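Long-range contacts in XRE family transcriptional regulator (Enterobacter cloacae subsp. cloacae, PDB 6B8W), which probably regulates transcription by binding DNA through a separate helix-turn-helix domain, this chain being its metal-binding cupin domain: residues A[24-32]-A[73-84]; A[39-50]-A[83-94]. All coordinates share one frame; numbering follows the deposited sequence.

Contact 1 (A[24-32]-A[73-84]); sequences LAPGALSES and KPHAYRNSSSRP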
loop_
_atom_site.group_PDB
_atom_site.type_symbol
_atom_site.label_atom_id
_atom_site.label_comp_id
_atom_site.label_asym_id
_atom_site.label_seq_id
_atom_site.Cartn_x
_atom_site.Cartn_y
_atom_site.Cartn_z
ATOM N N LEU A 24 -5.876 -13.440 -4.615
ATOM C CA LEU A 24 -6.894 -13.979 -5.521
ATOM C C LEU A 24 -6.286 -15.154 -6.286
ATOM O O LEU A 24 -5.254 -15.019 -6.967
ATOM C CB LEU A 24 -7.354 -12.836 -6.451
ATOM C CG LEU A 24 -8.641 -12.874 -7.251
ATOM C CD1 LEU A 24 -9.870 -13.085 -6.359
ATOM C CD2 LEU A 24 -8.780 -11.570 -8.053
ATOM N N ALA A 25 -6.910 -16.323 -6.137
ATOM C CA ALA A 25 -6.431 -17.557 -6.746
ATOM C C ALA A 25 -6.608 -17.552 -8.258
ATOM O O ALA A 25 -7.450 -16.826 -8.770
ATOM C CB ALA A 25 -7.160 -18.757 -6.147
ATOM N N PRO A 26 -5.816 -18.368 -8.971
ATOM C CA PRO A 26 -5.959 -18.440 -10.419
ATOM C C PRO A 26 -7.396 -18.734 -10.824
ATOM O O PRO A 26 -8.045 -19.600 -10.223
ATOM C CB PRO A 26 -5.057 -19.619 -10.801
ATOM C CG PRO A 26 -4.009 -19.604 -9.752
ATOM C CD PRO A 26 -4.721 -19.234 -8.497
ATOM N N GLY A 27 -7.898 -17.961 -11.775
ATOM C CA GLY A 27 -9.248 -18.143 -12.306
ATOM C C GLY A 27 -10.370 -17.528 -11.496
ATOM O O GLY A 27 -11.516 -17.545 -11.937
ATOM N N ALA A 28 -10.053 -16.988 -10.319
ATOM C CA ALA A 28 -11.058 -16.400 -9.468
ATOM C C ALA A 28 -11.523 -15.025 -9.978
ATOM O O ALA A 28 -10.754 -14.262 -10.545
ATOM C CB ALA A 28 -10.530 -16.284 -8.051
ATOM N N LEU A 29 -12.803 -14.763 -9.763
ATOM C CA LEU A 29 -13.470 -13.528 -10.123
ATOM C C LEU A 29 -14.225 -13.039 -8.899
ATOM O O LEU A 29 -15.029 -13.789 -8.324
ATOM C CB LEU A 29 -14.469 -13.771 -11.238
ATOM C CG LEU A 29 -15.414 -12.617 -11.591
ATOM C CD1 LEU A 29 -14.682 -11.431 -12.186
ATOM C CD2 LEU A 29 -16.506 -13.113 -12.552
ATOM N N SER A 30 -14.009 -11.774 -8.539
ATOM C CA SER A 30 -14.700 -11.162 -7.419
ATOM C C SER A 30 -15.325 -9.837 -7.865
ATOM O O SER A 30 -14.626 -8.960 -8.369
ATOM C CB SER A 30 -13.702 -10.906 -6.292
ATOM O OG SER A 30 -14.323 -10.310 -5.173
ATOM N N GLU A 31 -16.637 -9.709 -7.691
ATOM C CA GLU A 31 -17.343 -8.477 -8.011
ATOM C C GLU A 31 -17.461 -7.652 -6.722
ATOM O O GLU A 31 -17.731 -8.190 -5.653
ATOM C CB GLU A 31 -18.698 -8.776 -8.687
ATOM C CG GLU A 31 -18.454 -9.337 -10.093
ATOM C CD GLU A 31 -19.666 -9.943 -10.781
ATOM O OE1 GLU A 31 -20.820 -9.742 -10.321
ATOM O OE2 GLU A 31 -19.435 -10.621 -11.821
ATOM N N SER A 32 -17.227 -6.352 -6.822
ATOM C CA SER A 32 -17.272 -5.484 -5.640
ATOM C C SER A 32 -18.656 -5.419 -5.034
ATOM O O SER A 32 -19.643 -5.609 -5.719
ATOM C CB SER A 32 -16.870 -4.065 -6.020
ATOM O OG SER A 32 -17.784 -3.527 -6.972
ATOM N N LYS A 73 -18.820 2.603 -7.607
ATOM C CA LYS A 73 -19.309 2.145 -8.919
ATOM C C LYS A 73 -18.957 0.663 -9.072
ATOM O O LYS A 73 -17.923 0.238 -8.570
ATOM C CB LYS A 73 -18.685 2.936 -10.051
ATOM C CG LYS A 73 -18.931 4.436 -9.983
ATOM C CD LYS A 73 -20.401 4.788 -10.045
ATOM C CE LYS A 73 -20.608 6.265 -9.795
ATOM N NZ LYS A 73 -22.059 6.561 -9.778
ATOM N N PRO A 74 -19.801 -0.116 -9.771
ATOM C CA PRO A 74 -19.489 -1.554 -9.922
ATOM C C PRO A 74 -18.115 -1.789 -10.541
ATOM O O PRO A 74 -17.718 -1.094 -11.482
ATOM C CB PRO A 74 -20.593 -2.071 -10.855
ATOM C CG PRO A 74 -21.714 -1.097 -10.710
ATOM C CD PRO A 74 -21.105 0.238 -10.376
ATOM N N HIS A 75 -17.359 -2.694 -9.949
ATOM C CA HIS A 75 -16.037 -3.043 -10.463
ATOM C C HIS A 75 -15.768 -4.474 -10.091
ATOM O O HIS A 75 -16.503 -5.039 -9.275
ATOM C CB HIS A 75 -14.940 -2.094 -9.960
ATOM C CG HIS A 75 -14.835 -1.970 -8.473
ATOM N ND1 HIS A 75 -15.683 -1.173 -7.731
ATOM C CD2 HIS A 75 -13.921 -2.460 -7.600
ATOM C CE1 HIS A 75 -15.317 -1.217 -6.457
ATOM N NE2 HIS A 75 -14.256 -1.994 -6.354
ATOM N N ALA A 76 -14.729 -5.046 -10.691
ATOM C CA ALA A 76 -14.434 -6.438 -10.490
ATOM C C ALA A 76 -12.952 -6.696 -10.511
ATOM O O ALA A 76 -12.183 -5.919 -11.060
ATOM C CB ALA A 76 -15.135 -7.270 -11.548
ATOM N N TYR A 77 -12.571 -7.804 -9.896
ATOM C CA TYR A 77 -11.196 -8.192 -9.777
ATOM C C TYR A 77 -11.115 -9.602 -10.331
ATOM O O TYR A 77 -11.906 -10.440 -9.948
ATOM C CB TYR A 77 -10.779 -8.215 -8.293
ATOM C CG TYR A 77 -11.175 -6.995 -7.469
ATOM C CD1 TYR A 77 -12.445 -6.882 -6.935
ATOM C CD2 TYR A 77 -10.258 -6.005 -7.158
ATOM C CE1 TYR A 77 -12.815 -5.789 -6.160
ATOM C CE2 TYR A 77 -10.613 -4.909 -6.367
ATOM C CZ TYR A 77 -11.893 -4.805 -5.878
ATOM O OH TYR A 77 -12.282 -3.730 -5.085
ATOM N N ARG A 78 -10.136 -9.868 -11.181
ATOM C CA ARG A 78 -10.025 -11.180 -11.782
ATOM C C ARG A 78 -8.574 -11.593 -11.943
ATOM O O ARG A 78 -7.719 -10.767 -12.251
ATOM C CB ARG A 78 -10.750 -11.186 -13.137
ATOM C CG ARG A 78 -10.876 -12.551 -13.803
ATOM C CD ARG A 78 -11.748 -12.495 -15.056
ATOM N NE ARG A 78 -11.158 -11.665 -16.101
ATOM C CZ ARG A 78 -11.733 -11.364 -17.268
ATOM N NH1 ARG A 78 -12.946 -11.814 -17.582
ATOM N NH2 ARG A 78 -11.070 -10.625 -18.155
ATOM N N ASN A 79 -8.320 -12.886 -11.718
ATOM C CA ASN A 79 -6.998 -13.466 -11.907
ATOM C C ASN A 79 -7.066 -14.435 -13.067
ATOM O O ASN A 79 -7.655 -15.504 -12.937
ATOM C CB ASN A 79 -6.544 -14.211 -10.659
ATOM C CG ASN A 79 -5.103 -14.695 -10.761
ATOM O OD1 ASN A 79 -4.484 -14.582 -11.816
ATOM N ND2 ASN A 79 -4.567 -15.237 -9.669
ATOM N N SER A 80 -6.504 -14.040 -14.207
ATOM C CA SER A 80 -6.435 -14.902 -15.397
ATOM C C SER A 80 -5.045 -15.503 -15.620
ATOM O O SER A 80 -4.807 -16.112 -16.665
ATOM C CB SER A 80 -6.900 -14.164 -16.638
ATOM O OG SER A 80 -8.274 -13.928 -16.561
ATOM N N SER A 81 -4.141 -15.349 -14.645
ATOM C CA SER A 81 -2.813 -15.948 -14.721
ATOM C C SER A 81 -2.884 -17.342 -14.075
ATOM O O SER A 81 -3.929 -17.745 -13.548
ATOM C CB SER A 81 -1.776 -15.098 -13.956
ATOM O OG SER A 81 -1.958 -15.236 -12.549
ATOM N N SER A 82 -1.766 -18.049 -14.064
ATOM C CA SER A 82 -1.694 -19.394 -13.478
ATOM C C SER A 82 -1.132 -19.466 -12.030
ATOM O O SER A 82 -0.808 -20.548 -11.550
ATOM C CB SER A 82 -0.883 -20.290 -14.398
ATOM O OG SER A 82 0.412 -19.736 -14.540
ATOM N N ARG A 83 -1.016 -18.319 -11.365
ATOM C CA ARG A 83 -0.553 -18.269 -9.983
ATOM C C ARG A 83 -1.352 -17.229 -9.210
ATOM O O ARG A 83 -1.973 -16.361 -9.810
ATOM C CB ARG A 83 0.934 -17.937 -9.932
ATOM C CG ARG A 83 1.288 -16.534 -10.394
ATOM C CD ARG A 83 2.786 -16.323 -10.313
ATOM N NE ARG A 83 3.170 -14.963 -10.652
ATOM C CZ ARG A 83 3.194 -14.455 -11.883
ATOM N NH1 ARG A 83 2.818 -15.179 -12.940
ATOM N NH2 ARG A 83 3.587 -13.198 -12.058
ATOM N N PRO A 84 -1.345 -17.313 -7.870
ATOM C CA PRO A 84 -2.069 -16.288 -7.092
ATOM C C PRO A 84 -1.605 -14.864 -7.377
ATOM O O PRO A 84 -0.442 -14.649 -7.737
ATOM C CB PRO A 84 -1.755 -16.642 -5.638
ATOM C CG PRO A 84 -1.367 -18.092 -5.658
ATOM C CD PRO A 84 -0.740 -18.349 -6.998
#
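Asn79 reaches across to the turn at residues 25-28, and its side chain ties the two segments together. Its CB packs on Ala25 O at 3.4 Å. CG stands anti to the backbone N (chi1 -173°), which brings the amide up to the carbonyls of Leu24 and Ala25. Asn79 ND2 donates to Leu24 O at 2.8 Å, from above the carbonyl plane, and also to Arg83 O, which lies in the amide plane. OD1 accepts from Ser81 N, an Asx turn, and from Ser81 OG on a lone pair. Four bonds therefore fix the rotation of this buried amide. The backbone of Asn79 joins in, since Gly27 N donates to Asn79 O at 2.7 Å. Gly27 sits in a type II turn at positive phi.

Beyond the turn, strands 29-31 and 75-78 pair antiparallel, with Ser30 and Tyr77 bonded both ways. At the far end Ser32 CB lies over one face of the His75 ring, 3.4 Å from its centroid. His75 ND1 donates to Lys73 O at 2.8 Å in the ring plane. His75 NE2 makes weak hydrogen bonds to Tyr77 OH and to Glu41, and Tyr77 OH is itself bonded to Glu41. These three residues bind manganese in this protein, though none is bound here. Ser32 over one face and the ND1 bond would limit rotation of the His75 ring, consistent with a preset metal ligand.

Contact 2 (A[39-50]-A[83-94]); sequences VIEHVVVISGEL and RPVHFHSLIHYP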
loop_
_atom_site.group_PDB
_atom_site.type_symbol
_atom_site.label_atom_id
_atom_site.label_comp_id
_atom_site.label_asym_id
_atom_site.label_seq_id
_atom_site.Cartn_x
_atom_site.Cartn_y
_atom_site.Cartn_z
ATOM N N VAL A 39 -16.891 7.157 -1.889
ATOM C CA VAL A 39 -15.727 6.345 -1.509
ATOM C C VAL A 39 -14.716 6.286 -2.665
ATOM O O VAL A 39 -15.097 6.158 -3.841
ATOM C CB VAL A 39 -16.158 4.912 -1.120
ATOM C CG1 VAL A 39 -15.009 3.913 -1.214
ATOM C CG2 VAL A 39 -16.785 4.912 0.264
ATOM N N ILE A 40 -13.437 6.420 -2.326
ATOM C CA ILE A 40 -12.367 6.291 -3.299
ATOM C C ILE A 40 -11.608 5.003 -2.968
ATOM O O ILE A 40 -11.336 4.730 -1.811
ATOM C CB ILE A 40 -11.392 7.468 -3.288
ATOM C CG1 ILE A 40 -12.107 8.785 -3.563
ATOM C CG2 ILE A 40 -10.265 7.241 -4.314
ATOM C CD1 ILE A 40 -12.754 8.896 -4.939
ATOM N N GLU A 41 -11.305 4.223 -4.000
ATOM C CA GLU A 41 -10.530 3.015 -3.872
ATOM C C GLU A 41 -9.233 3.094 -4.709
ATOM O O GLU A 41 -9.216 3.659 -5.816
ATOM C CB GLU A 41 -11.349 1.771 -4.250
ATOM C CG GLU A 41 -10.532 0.479 -4.188
ATOM C CD GLU A 41 -11.319 -0.827 -4.273
ATOM O OE1 GLU A 41 -12.575 -0.814 -4.327
ATOM O OE2 GLU A 41 -10.645 -1.897 -4.290
ATOM N N HIS A 42 -8.145 2.574 -4.137
ATOM C CA HIS A 42 -6.873 2.435 -4.851
ATOM C C HIS A 42 -6.562 0.939 -4.835
ATOM O O HIS A 42 -6.701 0.286 -3.813
ATOM C CB HIS A 42 -5.686 3.134 -4.155
ATOM C CG HIS A 42 -5.713 4.629 -4.179
ATOM N ND1 HIS A 42 -6.495 5.375 -3.324
ATOM C CD2 HIS A 42 -4.996 5.523 -4.908
ATOM C CE1 HIS A 42 -6.281 6.661 -3.542
ATOM N NE2 HIS A 42 -5.375 6.780 -4.499
ATOM N N VAL A 43 -6.152 0.411 -5.968
ATOM C CA VAL A 43 -5.673 -0.957 -6.062
ATOM C C VAL A 43 -4.224 -0.844 -6.523
ATOM O O VAL A 43 -3.925 -0.078 -7.461
ATOM C CB VAL A 43 -6.475 -1.782 -7.073
ATOM C CG1 VAL A 43 -5.764 -3.083 -7.430
ATOM C CG2 VAL A 43 -7.857 -2.086 -6.511
ATOM N N VAL A 44 -3.338 -1.559 -5.832
ATOM C CA VAL A 44 -1.922 -1.638 -6.179
ATOM C C VAL A 44 -1.557 -3.113 -6.179
ATOM O O VAL A 44 -1.831 -3.823 -5.207
ATOM C CB VAL A 44 -1.021 -0.909 -5.161
ATOM C CG1 VAL A 44 0.454 -1.098 -5.513
ATOM C CG2 VAL A 44 -1.371 0.569 -5.098
ATOM N N VAL A 45 -0.974 -3.591 -7.270
ATOM C CA VAL A 45 -0.557 -4.997 -7.350
ATOM C C VAL A 45 0.786 -5.160 -6.646
ATOM O O VAL A 45 1.693 -4.368 -6.848
ATOM C CB VAL A 45 -0.478 -5.473 -8.814
ATOM C CG1 VAL A 45 0.058 -6.897 -8.925
ATOM C CG2 VAL A 45 -1.866 -5.404 -9.451
ATOM N N ILE A 46 0.893 -6.194 -5.822
ATOM C CA ILE A 46 2.111 -6.479 -5.072
ATOM C C ILE A 46 2.894 -7.559 -5.799
ATOM O O ILE A 46 4.069 -7.368 -6.092
ATOM C CB ILE A 46 1.790 -6.912 -3.625
ATOM C CG1 ILE A 46 0.897 -5.868 -2.937
ATOM C CG2 ILE A 46 3.063 -7.159 -2.844
ATOM C CD1 ILE A 46 1.377 -4.440 -3.016
ATOM N N SER A 47 2.237 -8.685 -6.084
ATOM C CA SER A 47 2.877 -9.788 -6.832
ATOM C C SER A 47 1.842 -10.461 -7.740
ATOM O O SER A 47 0.668 -10.508 -7.421
ATOM C CB SER A 47 3.516 -10.800 -5.887
ATOM O OG SER A 47 2.560 -11.434 -5.072
ATOM N N GLY A 48 2.289 -10.942 -8.886
ATOM C CA GLY A 48 1.391 -11.572 -9.845
ATOM C C GLY A 48 0.861 -10.560 -10.838
ATOM O O GLY A 48 1.477 -9.526 -11.049
ATOM N N GLU A 49 -0.284 -10.880 -11.436
ATOM C CA GLU A 49 -0.941 -10.056 -12.444
ATOM C C GLU A 49 -2.416 -10.008 -12.121
ATOM O O GLU A 49 -3.028 -11.038 -11.903
ATOM C CB GLU A 49 -0.822 -10.686 -13.821
ATOM C CG GLU A 49 0.586 -10.912 -14.275
ATOM C CD GLU A 49 0.654 -11.495 -15.662
ATOM O OE1 GLU A 49 -0.406 -11.700 -16.302
ATOM O OE2 GLU A 49 1.793 -11.715 -16.104
ATOM N N LEU A 50 -2.972 -8.810 -12.075
ATOM C CA LEU A 50 -4.373 -8.623 -11.770
ATOM C C LEU A 50 -5.142 -7.998 -12.933
ATOM O O LEU A 50 -4.658 -7.071 -13.588
ATOM C CB LEU A 50 -4.495 -7.682 -10.566
ATOM C CG LEU A 50 -5.914 -7.329 -10.096
ATOM C CD1 LEU A 50 -6.587 -8.560 -9.528
ATOM C CD2 LEU A 50 -5.872 -6.224 -9.049
ATOM N N ARG A 83 -1.016 -18.319 -11.365
ATOM C CA ARG A 83 -0.553 -18.269 -9.983
ATOM C C ARG A 83 -1.352 -17.229 -9.210
ATOM O O ARG A 83 -1.973 -16.361 -9.810
ATOM C CB ARG A 83 0.934 -17.937 -9.932
ATOM C CG ARG A 83 1.288 -16.534 -10.394
ATOM C CD ARG A 83 2.786 -16.323 -10.313
ATOM N NE ARG A 83 3.170 -14.963 -10.652
ATOM C CZ ARG A 83 3.194 -14.455 -11.883
ATOM N NH1 ARG A 83 2.818 -15.179 -12.940
ATOM N NH2 ARG A 83 3.587 -13.198 -12.058
ATOM N N PRO A 84 -1.345 -17.313 -7.870
ATOM C CA PRO A 84 -2.069 -16.288 -7.092
ATOM C C PRO A 84 -1.605 -14.864 -7.377
ATOM O O PRO A 84 -0.442 -14.649 -7.737
ATOM C CB PRO A 84 -1.755 -16.642 -5.638
ATOM C CG PRO A 84 -1.367 -18.092 -5.658
ATOM C CD PRO A 84 -0.740 -18.349 -6.998
ATOM N N VAL A 85 -2.525 -13.918 -7.272
ATOM C CA VAL A 85 -2.161 -12.502 -7.401
ATOM C C VAL A 85 -2.431 -11.857 -6.053
ATOM O O VAL A 85 -3.492 -12.063 -5.464
ATOM C CB VAL A 85 -2.892 -11.758 -8.527
ATOM C CG1 VAL A 85 -4.408 -11.819 -8.367
ATOM C CG2 VAL A 85 -2.424 -10.307 -8.610
ATOM N N HIS A 86 -1.430 -11.126 -5.552
ATOM C CA HIS A 86 -1.506 -10.433 -4.285
ATOM C C HIS A 86 -1.609 -8.939 -4.573
ATOM O O HIS A 86 -0.769 -8.389 -5.271
ATOM C CB HIS A 86 -0.244 -10.734 -3.467
ATOM C CG HIS A 86 -0.193 -10.043 -2.137
ATOM N ND1 HIS A 86 0.995 -9.806 -1.479
ATOM C CD2 HIS A 86 -1.164 -9.494 -1.369
ATOM C CE1 HIS A 86 0.750 -9.183 -0.339
ATOM N NE2 HIS A 86 -0.554 -8.959 -0.260
ATOM N N PHE A 87 -2.657 -8.292 -4.074
ATOM C CA PHE A 87 -2.790 -6.859 -4.279
ATOM C C PHE A 87 -3.300 -6.205 -3.018
ATOM O O PHE A 87 -3.726 -6.880 -2.092
ATOM C CB PHE A 87 -3.668 -6.528 -5.490
ATOM C CG PHE A 87 -5.098 -6.991 -5.377
ATOM C CD1 PHE A 87 -5.450 -8.288 -5.718
ATOM C CD2 PHE A 87 -6.091 -6.115 -4.970
ATOM C CE1 PHE A 87 -6.764 -8.707 -5.635
ATOM C CE2 PHE A 87 -7.416 -6.521 -4.882
ATOM C CZ PHE A 87 -7.762 -7.821 -5.222
ATOM N N HIS A 88 -3.152 -4.889 -2.946
ATOM C CA HIS A 88 -3.721 -4.138 -1.839
ATOM C C HIS A 88 -4.870 -3.323 -2.355
ATOM O O HIS A 88 -4.837 -2.824 -3.490
ATOM C CB HIS A 88 -2.761 -3.149 -1.171
ATOM C CG HIS A 88 -1.595 -3.767 -0.484
ATOM N ND1 HIS A 88 -0.537 -3.011 -0.019
ATOM C CD2 HIS A 88 -1.286 -5.055 -0.215
ATOM C CE1 HIS A 88 0.358 -3.807 0.530
ATOM N NE2 HIS A 88 -0.061 -5.053 0.411
ATOM N N SER A 89 -5.880 -3.179 -1.508
ATOM C CA SER A 89 -7.040 -2.369 -1.797
ATOM C C SER A 89 -7.129 -1.346 -0.683
ATOM O O SER A 89 -7.287 -1.705 0.477
ATOM C CB SER A 89 -8.297 -3.233 -1.859
ATOM O OG SER A 89 -9.464 -2.427 -1.868
ATOM N N LEU A 90 -6.985 -0.075 -1.037
ATOM C CA LEU A 90 -7.075 1.010 -0.079
ATOM C C LEU A 90 -8.404 1.694 -0.279
ATOM O O LEU A 90 -8.793 1.966 -1.408
ATOM C CB LEU A 90 -5.962 2.026 -0.296
ATOM C CG LEU A 90 -4.523 1.607 0.035
ATOM C CD1 LEU A 90 -4.018 0.498 -0.856
ATOM C CD2 LEU A 90 -3.659 2.841 -0.143
ATOM N N ILE A 91 -9.090 1.981 0.818
ATOM C CA ILE A 91 -10.393 2.620 0.757
ATOM C C ILE A 91 -10.412 3.873 1.612
ATOM O O ILE A 91 -10.116 3.795 2.780
ATOM C CB ILE A 91 -11.501 1.682 1.277
ATOM C CG1 ILE A 91 -11.542 0.352 0.494
ATOM C CG2 ILE A 91 -12.847 2.392 1.237
ATOM C CD1 ILE A 91 -12.027 0.463 -0.940
ATOM N N HIS A 92 -10.731 5.016 1.006
ATOM C CA HIS A 92 -10.907 6.275 1.733
ATOM C C HIS A 92 -12.418 6.582 1.726
ATOM O O HIS A 92 -13.025 6.743 0.657
ATOM C CB HIS A 92 -10.101 7.411 1.098
ATOM C CG HIS A 92 -8.634 7.343 1.384
ATOM N ND1 HIS A 92 -7.772 6.542 0.669
ATOM C CD2 HIS A 92 -7.877 7.982 2.311
ATOM C CE1 HIS A 92 -6.549 6.677 1.158
ATOM N NE2 HIS A 92 -6.585 7.549 2.149
ATOM N N TYR A 93 -13.018 6.630 2.913
ATOM C CA TYR A 93 -14.448 6.887 3.052
ATOM C C TYR A 93 -14.658 8.410 3.169
ATOM O O TYR A 93 -13.809 9.107 3.733
ATOM C CB TYR A 93 -15.014 6.113 4.244
ATOM C CG TYR A 93 -14.741 4.600 4.232
ATOM C CD1 TYR A 93 -15.602 3.698 3.594
ATOM C CD2 TYR A 93 -13.628 4.080 4.870
ATOM C CE1 TYR A 93 -15.350 2.327 3.605
ATOM C CE2 TYR A 93 -13.364 2.711 4.891
ATOM C CZ TYR A 93 -14.224 1.834 4.266
ATOM O OH TYR A 93 -13.917 0.463 4.313
ATOM N N PRO A 94 -15.773 8.947 2.621
ATOM C CA PRO A 94 -15.944 10.402 2.654
ATOM C C PRO A 94 -16.327 10.979 4.025
ATOM O O PRO A 94 -16.974 10.298 4.835
ATOM C CB PRO A 94 -17.084 10.623 1.669
ATOM C CG PRO A 94 -17.918 9.404 1.821
ATOM C CD PRO A 94 -16.916 8.289 1.965
HETATM O O HOH W 1 -8.453 4.957 -1.437
HETATM O O HOH W 2 3.423 -10.782 -2.277
HETATM O O HOH W 3 1.775 -13.629 -6.526
HETATM O O HOH W 4 -0.699 -13.803 -10.689
HETATM O O HOH W 5 3.777 -12.001 -14.423
#
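Ile46 lies over two imidazoles of the strand opposite. Its CD1 sits above the centre of the His88 ring, 3.7 Å from the centroid and 6° off the normal. Its CB stands over one face of the His86 ring, offset toward the rim. CG1 is anti to the carbonyl carbon (chi1 -54°), which carries that branch to His88 while CG2 stays beside His86 ND1. The His86 edge meets a water in plane that also bonds Ser47 OG, and its NE2 is bonded to Ser21.

Strands 40-47 and 85-92 are antiparallel neighbours in one sheet of the cupin beta-barrel. A classic beta bulge breaks their register: Ile46 N and Ser47 N both donate to His86 O, at 2.8 and 3.1 Å. The second subunit packs on the side bearing His42, Ile46 and His92. There, His42 ND1 and His92 ND1 share one water, in the plane of each ring, and His92 NE2 is hydrogen-bonded to His92 of the second subunit.

Val43 and Phe87 lie on the other face. Leu50, at the start of strand 50-54, crosses Phe87 there at about a right angle, its CD2 over one ring face. Ser89 OG donates to Glu41 OE2 at 2.7 Å from above the carboxylate plane. Tyr77 also bonds that oxygen, consistent with Ser89 as a second-shell residue where manganese binds. The extended Glu41 side chain crosses that of Ile91 obliquely, Ile91 CD1 touching Glu41 CG at 3.6 Å.

How the contacts relate
From the N terminus the chain runs through strands 3-7 and 17-24 before reaching segment 24-32. Contact 1 closes the long loop from there to 73-84. Inside that loop begins 39-50, which pairs with 83-94 in contact 2. The segments alternate along the chain, so the two closures cross rather than nest. They share Arg83 and Pro84, where the chain passes from strand 75-78 to strand 85-92. The paired strands of contact 1 belong to the sheet of four strands and those of contact 2 to the sheet of five. The manganese ligands, metal absent, come from both sheets. Leu24 N is probably hydrogen-bonded to Val85 O, which ties the start of 24-32 to strand 85-92.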